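Local coordinates for FBP protein (Leishmania major, PDB 5OEZ) that probably hydrolyses fructose 1,6-bisphosphate to fructose 6-phosphate and phosphate in gluconeogenesis, as a magnesium-dependent homotetramer with an AMP site, at residues C[188-193]-C[199-204]. Residues are numbered along the deposited sequence; the frame is centred on the assembly and turned at random.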
ATOM      1  N   ASP C 188      21.648   1.358  14.900  1.00 38.91           N
ATOM      2  CA  ASP C 188      20.870   0.366  14.155  1.00 39.63           C
ATOM      3  C   ASP C 188      19.917   1.022  13.198  1.00 38.58           C
ATOM      4  O   ASP C 188      19.310   2.044  13.512  1.00 40.58           O
ATOM      5  CB  ASP C 188      20.133  -0.539  15.114  1.00 46.65           C
ATOM      6  CG  ASP C 188      21.081  -1.274  16.026  1.00 61.50           C
ATOM      7  OD1 ASP C 188      21.693  -2.258  15.574  1.00 61.32           O
ATOM      8  OD2 ASP C 188      21.257  -0.825  17.177  1.00 72.09           O
ATOM      9  N   GLY C 189      19.811   0.434  12.010  1.00 38.13           N
ATOM     10  CA  GLY C 189      18.972   0.950  10.950  1.00 34.70           C
ATOM     11  C   GLY C 189      17.781   0.062  10.700  1.00 36.39           C
ATOM     12  O   GLY C 189      17.909  -1.159  10.631  1.00 39.40           O
ATOM     13  N   PHE C 190      16.624   0.690  10.555  1.00 36.83           N
ATOM     14  CA  PHE C 190      15.376   0.010  10.320  1.00 35.92           C
ATOM     15  C   PHE C 190      14.768   0.518   9.029  1.00 38.55           C
ATOM     16  O   PHE C 190      15.003   1.653   8.634  1.00 36.82           O
ATOM     17  CB  PHE C 190      14.412   0.245  11.488  1.00 36.05           C
ATOM     18  CG  PHE C 190      14.943  -0.236  12.808  1.00 37.61           C
ATOM     19  CD1 PHE C 190      15.891   0.509  13.500  1.00 39.37           C
ATOM     20  CD2 PHE C 190      14.503  -1.421  13.359  1.00 39.38           C
ATOM     21  CE1 PHE C 190      16.401   0.068  14.708  1.00 42.22           C
ATOM     22  CE2 PHE C 190      15.004  -1.869  14.571  1.00 45.84           C
ATOM     23  CZ  PHE C 190      15.955  -1.114  15.251  1.00 45.03           C
ATOM     24  N   THR C 191      13.958  -0.328   8.396  1.00 37.90           N
ATOM     25  CA  THR C 191      13.260   0.017   7.180  1.00 39.39           C
ATOM     26  C   THR C 191      11.780  -0.248   7.360  1.00 41.13           C
ATOM     27  O   THR C 191      11.377  -1.282   7.892  1.00 53.92           O
ATOM     28  CB  THR C 191      13.843  -0.770   5.992  1.00 48.15           C
ATOM     29  OG1 THR C 191      15.242  -0.472   5.894  1.00 52.77           O
ATOM     30  CG2 THR C 191      13.169  -0.395   4.675  1.00 47.92           C
ATOM     31  N   LEU C 192      10.966   0.681   6.877  1.00 43.34           N
ATOM     32  CA  LEU C 192       9.521   0.573   6.980  1.00 45.77           C
ATOM     33  C   LEU C 192       9.016  -0.482   5.998  1.00 46.85           C
ATOM     34  O   LEU C 192       9.276  -0.390   4.808  1.00 43.27           O
ATOM     35  CB  LEU C 192       8.851   1.916   6.678  1.00 46.60           C
ATOM     36  CG  LEU C 192       7.317   1.995   6.682  1.00 49.78           C
ATOM     37  CD1 LEU C 192       6.749   1.575   8.025  1.00 51.81           C
ATOM     38  CD2 LEU C 192       6.868   3.409   6.345  1.00 53.98           C
ATOM     39  N   ASP C 193       8.318  -1.487   6.516  1.00 52.08           N
ATOM     40  CA  ASP C 193       7.614  -2.463   5.687  1.00 52.13           C
ATOM     41  C   ASP C 193       6.207  -1.903   5.465  1.00 55.65           C
ATOM     42  O   ASP C 193       5.382  -1.932   6.378  1.00 56.70           O
ATOM     43  CB  ASP C 193       7.553  -3.824   6.367  1.00 52.28           C
ATOM     44  CG  ASP C 193       6.890  -4.897   5.489  1.00 62.33           C
ATOM     45  OD1 ASP C 193       6.025  -4.558   4.645  1.00 63.69           O
ATOM     46  OD2 ASP C 193       7.219  -6.089   5.664  1.00 58.30           O
ATOM     47  N   PHE C 199       8.440  -0.734  11.341  1.00 49.07           N
ATOM     48  CA  PHE C 199       9.852  -0.638  11.058  1.00 45.52           C
ATOM     49  C   PHE C 199      10.514  -1.954  11.426  1.00 46.23           C
ATOM     50  O   PHE C 199      10.314  -2.453  12.522  1.00 47.25           O
ATOM     51  CB  PHE C 199      10.448   0.539  11.835  1.00 44.64           C
ATOM     52  CG  PHE C 199      10.086   1.858  11.240  1.00 41.13           C
ATOM     53  CD1 PHE C 199      10.815   2.354  10.163  1.00 44.60           C
ATOM     54  CD2 PHE C 199       8.998   2.567  11.697  1.00 39.24           C
ATOM     55  CE1 PHE C 199      10.483   3.555   9.573  1.00 39.54           C
ATOM     56  CE2 PHE C 199       8.644   3.760  11.100  1.00 39.31           C
ATOM     57  CZ  PHE C 199       9.385   4.253  10.041  1.00 39.63           C
ATOM     58  N   ILE C 200      11.276  -2.499  10.484  1.00 46.63           N
ATOM     59  CA  ILE C 200      11.898  -3.807  10.572  1.00 47.05           C
ATOM     60  C   ILE C 200      13.394  -3.555  10.621  1.00 51.62           C
ATOM     61  O   ILE C 200      13.889  -2.653   9.951  1.00 43.38           O
ATOM     62  CB  ILE C 200      11.551  -4.642   9.307  1.00 51.14           C
ATOM     63  CG1 ILE C 200      10.036  -4.865   9.198  1.00 58.62           C
ATOM     64  CG2 ILE C 200      12.278  -5.978   9.281  1.00 55.41           C
ATOM     65  CD1 ILE C 200       9.376  -5.468  10.433  1.00 55.21           C
ATOM     66  N   LEU C 201      14.111  -4.363  11.397  1.00 47.99           N
ATOM     67  CA  LEU C 201      15.552  -4.239  11.503  1.00 46.65           C
ATOM     68  C   LEU C 201      16.214  -4.740  10.221  1.00 50.84           C
ATOM     69  O   LEU C 201      15.979  -5.877   9.805  1.00 46.26           O
ATOM     70  CB  LEU C 201      16.064  -5.036  12.711  1.00 53.01           C
ATOM     71  CG  LEU C 201      17.574  -5.085  12.952  1.00 52.73           C
ATOM     72  CD1 LEU C 201      18.139  -3.706  13.218  1.00 58.66           C
ATOM     73  CD2 LEU C 201      17.879  -6.007  14.114  1.00 52.53           C
ATOM     74  N   THR C 202      17.045  -3.898   9.608  1.00 51.52           N
ATOM     75  CA  THR C 202      17.731  -4.236   8.347  1.00 51.42           C
ATOM     76  C   THR C 202      19.251  -3.995   8.324  1.00 56.12           C
ATOM     77  O   THR C 202      19.945  -4.650   7.557  1.00 62.38           O
ATOM     78  CB  THR C 202      17.080  -3.482   7.156  1.00 57.30           C
ATOM     79  OG1 THR C 202      16.970  -2.080   7.453  1.00 50.88           O
ATOM     80  CG2 THR C 202      15.676  -4.036   6.856  1.00 59.48           C
ATOM     81  N   HIS C 203      19.756  -3.044   9.114  1.00 57.15           N
ATOM     82  CA  HIS C 203      21.197  -2.754   9.230  1.00 55.91           C
ATOM     83  C   HIS C 203      21.589  -2.750  10.714  1.00 49.30           C
ATOM     84  O   HIS C 203      21.652  -1.684  11.340  1.00 56.40           O
ATOM     85  CB  HIS C 203      21.509  -1.345   8.672  1.00 59.57           C
ATOM     86  CG  HIS C 203      21.224  -1.159   7.215  1.00 90.90           C
ATOM     87  ND1 HIS C 203      22.202  -1.225   6.243  1.00 97.33           N
ATOM     88  CD2 HIS C 203      20.075  -0.833   6.572  1.00 99.95           C
ATOM     89  CE1 HIS C 203      21.660  -0.984   5.061  1.00 96.95           C
ATOM     90  NE2 HIS C 203      20.372  -0.742   5.234  1.00107.83           N
ATOM     91  N   PRO C 204      21.801  -3.919  11.309  1.00 51.55           N
ATOM     92  CA  PRO C 204      22.264  -3.888  12.707  1.00 48.17           C
ATOM     93  C   PRO C 204      23.732  -3.456  12.789  1.00 51.24           C
ATOM     94  O   PRO C 204      24.504  -3.794  11.904  1.00 49.46           O
ATOM     95  CB  PRO C 204      22.098  -5.336  13.161  1.00 47.66           C
ATOM     96  CG  PRO C 204      22.241  -6.133  11.893  1.00 50.64           C
ATOM     97  CD  PRO C 204      21.713  -5.294  10.773  1.00 50.17           C
TER
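With CG anti to the backbone N in both L201 (chi1 177°) and L192 (chi1 178°), each leucine lays its CD1 over one face of a phenylalanine on the partner strand. L201 CD1 sits off-centre, toward the rim of the F190 ring, whereas L192 CD1 stands above the middle of the F199 ring, 4.2 Å from its centroid; both are CH-pi contacts. The two phenylalanines touch through F190 CB and F199 CB at 4.0 Å, on the face of this antiparallel hairpin that also carries L192 and L201. T191 lies on the opposite face, and T202, in the bulge, points toward strand 188-193; their side chains cross at about a right angle, and a hydrogen bond of 2.8 Å joins T191 OG1 to T202 OG1. T191 and I200 form a hydrogen-bonded pair, with T191 N to I200 O at 2.8 Å. The register then slips by one residue: T202 and H203 both face G189, a classic beta bulge, and G189 O accepts hydrogen bonds from T202 N and H203 N, each at 3.0 Å. G189 N returns a bond to H203 O, 2.9 Å long. Beyond the hairpin, D193 OD1 accepts a hydrogen bond from N195 N, D193 OD2 forms a salt bridge with K44 of the third subunit, and M51 of the second subunit packs on T191 and T202. F190 meets Y15 of helix 12-18 edge-to-face, near the AMP-binding residue I16; F199 packs against helix 27-47, while strand 187-193 hydrogen-bonds to strand 177-182 on its other side.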